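Local coordinates for inositol monophosphatase family protein (Staphylococcus aureus subsp. aureus MSSA476, PDB 4I3Y) that probably hydrolyses myo-inositol monophosphates to inositol and phosphate in a magnesium-dependent reaction that lithium inhibits, at residues C20-Q25 / K54-Q59; Q32-M37 / A100-Q105; P245-N250 / T256-L261. One frame throughout, in Å; residues are numbered along the deposited sequence.

Contact 1: C20-Q25 / K54-Q59; sequences CSWLKQ and KQIQQQ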
loop_
_atom_site.group_PDB
_atom_site.type_symbol
_atom_site.label_atom_id
_atom_site.label_comp_id
_atom_site.label_asym_id
_atom_site.label_seq_id
_atom_site.Cartn_x
_atom_site.Cartn_y
_atom_site.Cartn_z
ATOM N N CYS A 20 18.513 15.095 9.345
ATOM C CA CYS A 20 18.611 13.718 8.884
ATOM C C CYS A 20 19.152 12.881 9.980
ATOM O O CYS A 20 18.770 11.733 10.145
ATOM C CB CYS A 20 19.511 13.535 7.671
ATOM S SG CYS A 20 18.821 14.146 6.167
ATOM N N SER A 21 20.098 13.432 10.724
ATOM C CA SER A 21 20.728 12.693 11.826
ATOM C C SER A 21 19.727 12.393 13.010
ATOM O O SER A 21 19.650 11.250 13.558
ATOM C CB SER A 21 21.989 13.471 12.235
ATOM O OG SER A 21 22.548 12.829 13.340
ATOM N N TRP A 22 18.907 13.390 13.363
ATOM C CA TRP A 22 17.887 13.194 14.400
ATOM C C TRP A 22 16.848 12.151 13.918
ATOM O O TRP A 22 16.465 11.310 14.672
ATOM C CB TRP A 22 17.197 14.512 14.789
ATOM C CG TRP A 22 16.108 14.327 15.819
ATOM C CD1 TRP A 22 16.260 14.323 17.173
ATOM C CD2 TRP A 22 14.689 14.142 15.576
ATOM N NE1 TRP A 22 15.049 14.176 17.792
ATOM C CE2 TRP A 22 14.064 14.039 16.852
ATOM C CE3 TRP A 22 13.899 14.030 14.416
ATOM C CZ2 TRP A 22 12.702 13.821 17.011
ATOM C CZ3 TRP A 22 12.525 13.805 14.574
ATOM C CH2 TRP A 22 11.939 13.716 15.882
ATOM N N LEU A 23 16.449 12.227 12.648
ATOM C CA LEU A 23 15.496 11.281 12.052
ATOM C C LEU A 23 16.023 9.871 12.046
ATOM O O LEU A 23 15.372 8.956 12.565
ATOM C CB LEU A 23 15.168 11.705 10.642
ATOM C CG LEU A 23 13.828 12.239 10.160
ATOM C CD1 LEU A 23 12.804 12.668 11.224
ATOM C CD2 LEU A 23 14.001 13.264 9.063
ATOM N N LYS A 24 17.229 9.687 11.499
ATOM C CA LYS A 24 17.837 8.371 11.499
ATOM C C LYS A 24 18.077 7.810 12.899
ATOM O O LYS A 24 17.987 6.600 13.106
ATOM C CB LYS A 24 19.110 8.316 10.622
ATOM C CG LYS A 24 18.849 8.520 9.125
ATOM C CD LYS A 24 17.921 7.471 8.472
ATOM C CE LYS A 24 18.278 5.976 8.658
ATOM N NZ LYS A 24 17.123 5.113 8.146
ATOM N N GLN A 25 18.319 8.646 13.889
ATOM C CA GLN A 25 18.472 8.079 15.252
ATOM C C GLN A 25 17.134 7.833 16.011
ATOM O O GLN A 25 17.099 7.276 17.112
ATOM C CB GLN A 25 19.397 8.962 16.053
ATOM C CG GLN A 25 18.819 10.315 16.379
ATOM C CD GLN A 25 17.968 10.256 17.639
ATOM O OE1 GLN A 25 18.317 9.522 18.587
ATOM N NE2 GLN A 25 16.816 11.005 17.653
ATOM N N LYS A 54 3.108 11.028 20.363
ATOM C CA LYS A 54 3.429 12.006 21.441
ATOM C C LYS A 54 4.917 12.116 21.802
ATOM O O LYS A 54 5.474 13.240 21.825
ATOM C CB LYS A 54 2.613 11.702 22.671
ATOM C CG LYS A 54 1.098 11.827 22.449
ATOM C CD LYS A 54 0.391 11.712 23.801
ATOM C CE LYS A 54 -0.978 12.347 23.822
ATOM N NZ LYS A 54 -1.989 11.262 23.637
ATOM N N GLN A 55 5.586 10.976 21.975
ATOM C CA GLN A 55 7.058 10.980 22.186
ATOM C C GLN A 55 7.917 11.539 21.036
ATOM O O GLN A 55 8.843 12.355 21.262
ATOM C CB GLN A 55 7.560 9.586 22.511
ATOM C CG GLN A 55 7.192 9.126 23.907
ATOM C CD GLN A 55 7.783 10.059 24.966
ATOM O OE1 GLN A 55 7.043 10.709 25.718
ATOM N NE2 GLN A 55 9.116 10.183 24.978
ATOM N N ILE A 56 7.636 11.107 19.802
ATOM C CA ILE A 56 8.358 11.639 18.639
ATOM C C ILE A 56 8.205 13.153 18.576
ATOM O O ILE A 56 9.194 13.871 18.365
ATOM C CB ILE A 56 7.892 10.981 17.346
ATOM C CG1 ILE A 56 8.416 9.522 17.306
ATOM C CG2 ILE A 56 8.274 11.825 16.149
ATOM C CD1 ILE A 56 8.055 8.777 16.037
ATOM N N GLN A 57 6.978 13.658 18.821
ATOM C CA GLN A 57 6.769 15.101 18.763
ATOM C C GLN A 57 7.576 15.835 19.836
ATOM O O GLN A 57 8.211 16.861 19.606
ATOM C CB GLN A 57 5.305 15.468 18.948
ATOM C CG GLN A 57 5.111 16.962 18.694
ATOM C CD GLN A 57 3.635 17.356 18.534
ATOM O OE1 GLN A 57 3.115 18.118 19.335
ATOM N NE2 GLN A 57 2.987 16.863 17.526
ATOM N N GLN A 58 7.503 15.316 21.029
ATOM C CA GLN A 58 8.153 15.985 22.109
ATOM C C GLN A 58 9.696 15.863 22.062
ATOM O O GLN A 58 10.415 16.834 22.372
ATOM C CB GLN A 58 7.503 15.556 23.410
ATOM C CG GLN A 58 7.918 14.260 23.961
ATOM C CD GLN A 58 8.340 14.503 25.383
ATOM O OE1 GLN A 58 7.796 13.919 26.329
ATOM N NE2 GLN A 58 9.296 15.417 25.550
ATOM N N GLN A 59 10.195 14.729 21.567
ATOM C CA GLN A 59 11.608 14.703 21.238
ATOM C C GLN A 59 12.012 15.730 20.213
ATOM O O GLN A 59 13.081 16.311 20.350
ATOM C CB GLN A 59 12.110 13.322 20.925
ATOM C CG GLN A 59 11.977 12.439 22.148
ATOM C CD GLN A 59 12.321 11.001 21.869
ATOM O OE1 GLN A 59 11.912 10.095 22.610
ATOM N NE2 GLN A 59 13.101 10.772 20.817
#
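A buried helix-to-helix contact joins the two long N-terminal helices, 12-35 and 51-67, of the inositol monophosphatase fold, made by Trp22, which packs the outer rim of its indole ring against the backbone and side chains of Ile56 and Gln59. No hydrogen bond crosses it, and the tryptophan supplies nearly all the area on its side. With CG anti to the backbone N (chi1 178°), the indole leaves helix 12-35 directly toward the other helix and spans backbones whose nearest CA atoms, those of Trp22 and Gln59, are 9.4 Å apart. The six-membered ring leads. Its CH2 lies 3.7 Å from Ile56 O, which sits at the ring edge close to the indole plane, and the same carbon is 4.1 Å from Ile56 CG2, the methyl branch that helix 51-67 offers here. One step round the rim, Trp22 CZ2 is 4.0 Å from Gln59 CB, again in the ring plane. The glutamine touches the ring through this root methylene, while the chain beyond CG is extended. The indole is therefore met along its edge by backbone and aliphatic carbon. On the tryptophan's own helix, Gln25 folds back one turn, and its NE2 donates to Trp22 O at 3.0 Å; the donor lies in the carbonyl plane on a lone pair, but the hydrogen bond is bent, with an N-H...O angle of 136°. Further along helix 51-67, the rings of Phe60 and Phe63 also meet the indole, Phe60 edge-to-face. Gln59 continues onto Ile26 and Val29 of helix 12-35, while Ile56 reaches Ile30 of that helix, and both Trp22 and Ile56 rest on Met93 of strand 89-97, so the helix pair is seated against the large mixed sheet.

Contact 2: Q32-M37 / A100-Q105; sequences QLIMEM and ANLVKQ
Ile34 and Met37, at the C-terminal end of helix 12-35 and just beyond it, meet Leu102 and Val103 of helix 99-105, the short helix that begins at the last residue of the Asp-Pro-Ile-Asp-Gly-Thr motif of the inositol monophosphatase family. Asp94 and Ile96 of that motif are at the magnesium site, and the side chain of Leu102 is about 9 Å from a bound magnesium ion. Ile34 and Leu102 approach at a slant and meet methyl to methyl. Ile34 CD1 lies 3.4 Å from Leu102 CD1, tighter than normal carbon contact, and the isoleucine has an unusual chi2 of -112°, so the exact position of its terminal methyl is somewhat doubtful. Met37 and Leu102 instead run past each other in opposite directions, with Met37 SD 4.2 Å from Leu102 CG. Tyr109 touches both Ile34 and Leu102, while Thr50 of strand 48-50 packs on Leu102 and Val103. Across the helix from this apolar patch, Lys104 makes a cation-pi contact with Phe183 of the second subunit and Asn101 OD1 is hydrogen-bonded to Arg186 of that subunit, so helix 99-105 lies between the N-terminal helix and the dimer interface. Met37 is extended as far as its sulfur, with CG anti to the backbone N (chi1 -177°), and then bends at chi3, which lays its CE over the backbone of the short helix, 4.0 Å from Val103 CA.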
loop_
_atom_site.group_PDB
_atom_site.type_symbol
_atom_site.label_atom_id
_atom_site.label_comp_id
_atom_site.label_asym_id
_atom_site.label_seq_id
_atom_site.Cartn_x
_atom_site.Cartn_y
_atom_site.Cartn_z
ATOM N N GLN A 32 10.949 0.370 20.684
ATOM C CA GLN A 32 10.492 0.394 22.080
ATOM C C GLN A 32 9.090 1.025 22.268
ATOM O O GLN A 32 8.183 0.423 22.890
ATOM C CB GLN A 32 11.562 1.072 22.976
ATOM C CG GLN A 32 11.281 0.981 24.479
ATOM C CD GLN A 32 11.199 -0.453 24.942
ATOM O OE1 GLN A 32 12.171 -1.209 24.825
ATOM N NE2 GLN A 32 10.033 -0.848 25.441
ATOM N N LEU A 33 8.913 2.233 21.738
ATOM C CA LEU A 33 7.587 2.877 21.774
ATOM C C LEU A 33 6.464 1.926 21.239
ATOM O O LEU A 33 5.365 1.825 21.819
ATOM C CB LEU A 33 7.616 4.214 21.005
ATOM C CG LEU A 33 8.678 5.241 21.492
ATOM C CD1 LEU A 33 8.833 6.424 20.524
ATOM C CD2 LEU A 33 8.409 5.737 22.915
ATOM N N ILE A 34 6.750 1.265 20.127
ATOM C CA ILE A 34 5.818 0.341 19.538
ATOM C C ILE A 34 5.588 -0.825 20.476
ATOM O O ILE A 34 4.451 -1.159 20.712
ATOM C CB ILE A 34 6.304 -0.205 18.201
ATOM C CG1 ILE A 34 6.577 0.977 17.267
ATOM C CG2 ILE A 34 5.289 -1.220 17.661
ATOM C CD1 ILE A 34 5.671 1.119 16.095
ATOM N N MET A 35 6.651 -1.442 21.011
ATOM C CA MET A 35 6.451 -2.528 21.979
ATOM C C MET A 35 5.507 -2.138 23.123
ATOM O O MET A 35 4.781 -2.973 23.602
ATOM C CB MET A 35 7.781 -3.068 22.550
ATOM C CG MET A 35 8.689 -3.769 21.529
ATOM S SD MET A 35 10.330 -4.361 22.104
ATOM C CE MET A 35 11.318 -2.901 22.440
ATOM N N GLU A 36 5.506 -0.874 23.545
ATOM C CA GLU A 36 4.663 -0.431 24.655
ATOM C C GLU A 36 3.568 0.553 24.200
ATOM O O GLU A 36 3.202 1.483 24.914
ATOM C CB GLU A 36 5.545 0.150 25.787
ATOM C CG GLU A 36 6.340 1.400 25.403
ATOM C CD GLU A 36 7.432 1.789 26.413
ATOM O OE1 GLU A 36 7.899 2.956 26.378
ATOM O OE2 GLU A 36 7.832 0.928 27.230
ATOM N N MET A 37 3.038 0.325 22.999
ATOM C CA MET A 37 2.084 1.227 22.396
ATOM C C MET A 37 0.780 1.296 23.195
ATOM O O MET A 37 0.219 0.300 23.648
ATOM C CB MET A 37 1.817 0.832 20.948
ATOM C CG MET A 37 0.881 1.755 20.223
ATOM S SD MET A 37 0.980 1.500 18.432
ATOM C CE MET A 37 0.320 -0.132 18.150
ATOM N N ALA A 100 -3.505 5.586 12.043
ATOM C CA ALA A 100 -4.399 4.425 11.957
ATOM C C ALA A 100 -3.603 3.233 11.434
ATOM O O ALA A 100 -3.686 2.166 11.983
ATOM C CB ALA A 100 -5.655 4.719 11.082
ATOM N N ASN A 101 -2.777 3.445 10.394
ATOM C CA ASN A 101 -1.946 2.370 9.854
ATOM C C ASN A 101 -0.903 1.941 10.863
ATOM O O ASN A 101 -0.605 0.754 10.968
ATOM C CB ASN A 101 -1.213 2.828 8.581
ATOM C CG ASN A 101 -2.109 2.883 7.391
ATOM O OD1 ASN A 101 -3.223 2.330 7.400
ATOM N ND2 ASN A 101 -1.665 3.575 6.363
ATOM N N LEU A 102 -0.294 2.884 11.575
ATOM C CA LEU A 102 0.603 2.464 12.702
ATOM C C LEU A 102 -0.059 1.494 13.670
ATOM O O LEU A 102 0.519 0.441 14.005
ATOM C CB LEU A 102 1.135 3.712 13.466
ATOM C CG LEU A 102 1.831 3.448 14.812
ATOM C CD1 LEU A 102 3.017 2.561 14.599
ATOM C CD2 LEU A 102 2.217 4.696 15.581
ATOM N N VAL A 103 -1.282 1.828 14.121
ATOM C CA VAL A 103 -1.980 1.064 15.149
ATOM C C VAL A 103 -2.428 -0.267 14.585
ATOM O O VAL A 103 -2.200 -1.316 15.205
ATOM C CB VAL A 103 -3.215 1.871 15.727
ATOM C CG1 VAL A 103 -4.135 1.006 16.584
ATOM C CG2 VAL A 103 -2.767 3.073 16.543
ATOM N N LYS A 104 -3.122 -0.231 13.434
ATOM C CA LYS A 104 -3.666 -1.468 12.828
ATOM C C LYS A 104 -2.609 -2.330 12.130
ATOM O O LYS A 104 -2.764 -3.545 12.034
ATOM C CB LYS A 104 -4.814 -1.149 11.844
ATOM C CG LYS A 104 -6.000 -0.433 12.479
ATOM C CD LYS A 104 -6.673 -1.274 13.574
ATOM C CE LYS A 104 -7.618 -0.405 14.445
ATOM N NZ LYS A 104 -8.434 -1.256 15.370
ATOM N N GLN A 105 -1.541 -1.728 11.602
ATOM C CA GLN A 105 -0.694 -2.507 10.737
ATOM C C GLN A 105 0.778 -2.471 11.083
ATOM O O GLN A 105 1.567 -3.311 10.560
ATOM C CB GLN A 105 -0.847 -2.041 9.281
ATOM C CG GLN A 105 -2.296 -1.966 8.713
ATOM C CD GLN A 105 -2.214 -1.795 7.183
ATOM O OE1 GLN A 105 -2.541 -0.710 6.615
ATOM N NE2 GLN A 105 -1.682 -2.816 6.520
#

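Contact 3: P245-N250 / T256-L261; sequences PFIISN and TVLKIL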
loop_
_atom_site.group_PDB
_atom_site.type_symbol
_atom_site.label_atom_id
_atom_site.label_comp_id
_atom_site.label_asym_id
_atom_site.label_seq_id
_atom_site.Cartn_x
_atom_site.Cartn_y
_atom_site.Cartn_z
ATOM N N PRO A 245 -8.599 21.678 1.336
ATOM C CA PRO A 245 -8.781 20.540 0.475
ATOM C C PRO A 245 -7.692 20.601 -0.604
ATOM O O PRO A 245 -7.435 21.682 -1.150
ATOM C CB PRO A 245 -10.195 20.802 -0.122
ATOM C CG PRO A 245 -10.936 21.517 1.000
ATOM C CD PRO A 245 -9.850 22.462 1.458
ATOM N N PHE A 246 -7.037 19.479 -0.886
ATOM C CA PHE A 246 -5.842 19.534 -1.699
ATOM C C PHE A 246 -5.663 18.360 -2.592
ATOM O O PHE A 246 -6.190 17.285 -2.341
ATOM C CB PHE A 246 -4.551 19.773 -0.811
ATOM C CG PHE A 246 -3.589 18.598 -0.734
ATOM C CD1 PHE A 246 -2.245 18.758 -1.105
ATOM C CD2 PHE A 246 -4.004 17.313 -0.299
ATOM C CE1 PHE A 246 -1.354 17.677 -1.058
ATOM C CE2 PHE A 246 -3.106 16.250 -0.227
ATOM C CZ PHE A 246 -1.794 16.406 -0.635
ATOM N N ILE A 247 -4.914 18.593 -3.678
ATOM C CA ILE A 247 -4.454 17.567 -4.558
ATOM C C ILE A 247 -2.931 17.722 -4.737
ATOM O O ILE A 247 -2.430 18.827 -4.828
ATOM C CB ILE A 247 -5.151 17.655 -5.947
ATOM C CG1 ILE A 247 -4.568 16.599 -6.897
ATOM C CG2 ILE A 247 -5.017 19.088 -6.534
ATOM C CD1 ILE A 247 -5.418 16.290 -8.151
ATOM N N ILE A 248 -2.186 16.631 -4.681
ATOM C CA ILE A 248 -0.834 16.607 -5.302
ATOM C C ILE A 248 -0.913 15.722 -6.563
ATOM O O ILE A 248 -1.436 14.600 -6.498
ATOM C CB ILE A 248 0.267 16.168 -4.316
ATOM C CG1 ILE A 248 1.645 16.281 -5.009
ATOM C CG2 ILE A 248 -0.066 14.788 -3.697
ATOM C CD1 ILE A 248 2.759 16.164 -3.992
ATOM N N SER A 249 -0.438 16.228 -7.714
ATOM C CA SER A 249 -0.660 15.529 -8.983
ATOM C C SER A 249 0.461 15.670 -9.953
ATOM O O SER A 249 1.166 16.697 -10.011
ATOM C CB SER A 249 -1.960 16.059 -9.647
ATOM O OG SER A 249 -2.043 15.681 -11.012
ATOM N N ASN A 250 0.673 14.625 -10.725
ATOM C CA ASN A 250 1.427 14.747 -11.966
ATOM C C ASN A 250 0.879 15.944 -12.822
ATOM O O ASN A 250 -0.332 16.165 -12.834
ATOM C CB ASN A 250 1.270 13.436 -12.738
ATOM C CG ASN A 250 2.256 13.308 -13.893
ATOM O OD1 ASN A 250 2.085 13.937 -14.949
ATOM N ND2 ASN A 250 3.279 12.446 -13.707
ATOM N N THR A 256 -7.576 17.342 -15.298
ATOM C CA THR A 256 -8.644 16.395 -15.538
ATOM C C THR A 256 -9.218 15.988 -14.169
ATOM O O THR A 256 -10.436 15.891 -14.030
ATOM C CB THR A 256 -8.161 15.139 -16.292
ATOM O OG1 THR A 256 -7.598 15.497 -17.561
ATOM C CG2 THR A 256 -9.264 14.057 -16.455
ATOM N N VAL A 257 -8.355 15.777 -13.155
ATOM C CA VAL A 257 -8.829 15.335 -11.840
ATOM C C VAL A 257 -9.651 16.415 -11.186
ATOM O O VAL A 257 -10.652 16.136 -10.545
ATOM C CB VAL A 257 -7.651 14.955 -10.897
ATOM C CG1 VAL A 257 -8.202 14.619 -9.520
ATOM C CG2 VAL A 257 -6.882 13.737 -11.469
ATOM N N LEU A 258 -9.191 17.675 -11.303
ATOM C CA LEU A 258 -9.910 18.785 -10.660
ATOM C C LEU A 258 -11.269 18.997 -11.307
ATOM O O LEU A 258 -12.271 19.357 -10.628
ATOM C CB LEU A 258 -9.141 20.123 -10.784
ATOM C CG LEU A 258 -7.945 20.338 -9.860
ATOM C CD1 LEU A 258 -7.502 21.821 -9.896
ATOM C CD2 LEU A 258 -8.324 19.970 -8.441
ATOM N N LYS A 259 -11.316 18.823 -12.617
ATOM C CA LYS A 259 -12.589 19.025 -13.294
ATOM C C LYS A 259 -13.593 17.903 -12.906
ATOM O O LYS A 259 -14.751 18.189 -12.616
ATOM C CB LYS A 259 -12.404 19.255 -14.795
ATOM C CG LYS A 259 -12.435 17.988 -15.603
ATOM C CD LYS A 259 -13.380 18.101 -16.818
ATOM C CE LYS A 259 -12.892 17.174 -17.956
ATOM N NZ LYS A 259 -12.631 15.798 -17.435
ATOM N N ILE A 260 -13.143 16.650 -12.830
ATOM C CA ILE A 260 -13.996 15.564 -12.242
ATOM C C ILE A 260 -14.492 15.881 -10.813
ATOM O O ILE A 260 -15.651 15.658 -10.466
ATOM C CB ILE A 260 -13.292 14.199 -12.234
ATOM C CG1 ILE A 260 -13.076 13.707 -13.645
ATOM C CG2 ILE A 260 -14.139 13.137 -11.549
ATOM C CD1 ILE A 260 -12.048 12.577 -13.726
ATOM N N LEU A 261 -13.603 16.344 -9.940
ATOM C CA LEU A 261 -14.000 16.616 -8.565
ATOM C C LEU A 261 -15.079 17.708 -8.497
ATOM O O LEU A 261 -15.890 17.726 -7.569
ATOM C CB LEU A 261 -12.772 17.097 -7.729
ATOM C CG LEU A 261 -11.791 16.023 -7.250
ATOM C CD1 LEU A 261 -10.484 16.680 -6.792
ATOM C CD2 LEU A 261 -12.387 15.120 -6.181
#
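A nearly extended side chain, with CG1 of Ile247 anti to the backbone N (chi1 176°) and CD1 carried onward (chi2 163°), reaches from strand 246-249 to Val257 on helix 254-262. The same rotation leaves Ile247 CG2 between the backbone N and the carbonyl carbon, and this second branch meets Leu258. One isoleucine thus presents two methyls to two consecutive helix residues. Ile247 CD1 sits 3.5 Å from Val257 CG1 and 3.8 Å from Val257 CB, pressing against one shoulder of the valine. The other branch is a plain methyl contact, Ile247 CG2 to Leu258 CD2 at 3.9 Å. Both pairs come together at an angle and not alongside, and they are wholly apolar, with no hydrogen bond between strand and helix. All three residues are buried. The helix residues also extend the contact over the flanking strands: Val257 packs on Ile207 of strand 205-208 and Leu258 on Thr231 of strand 229-232, the two antiparallel neighbours of strand 246-249 in the sheet. Phe246, by contrast, turns its side chain away from the helix. Beyond the point of contact, Ile260 and Leu261 pack on helix 172-181, tying the two helices together. A strand followed closely by a helix that folds back over its own sheet is a beta-alpha unit, here the last one in the chain, consistent with the layered alpha/beta sandwich of inositol monophosphatases.

Contacts 1 and 2 share helix 12-35, and their segments alternate along the chain; they touch where Gln55 CG packs 3.7 Å from Leu33 CD2. Contact 3 lies on the opposite side of the chain's centre, about 14 Å from contact 2 and 17 Å from contact 1 between nearest atoms. Contacts 1 and 3 are buried and lie against different mixed sheets, the first joining two helices through an aromatic edge, the second seating a helix on its strand through the methyls of branched aliphatic side chains. Contact 2 is only partly buried, relies in part on a methionine that lies beyond the end of its helix, and is the one whose segments also meet the second subunit. None of the three has a hydrogen bond across it.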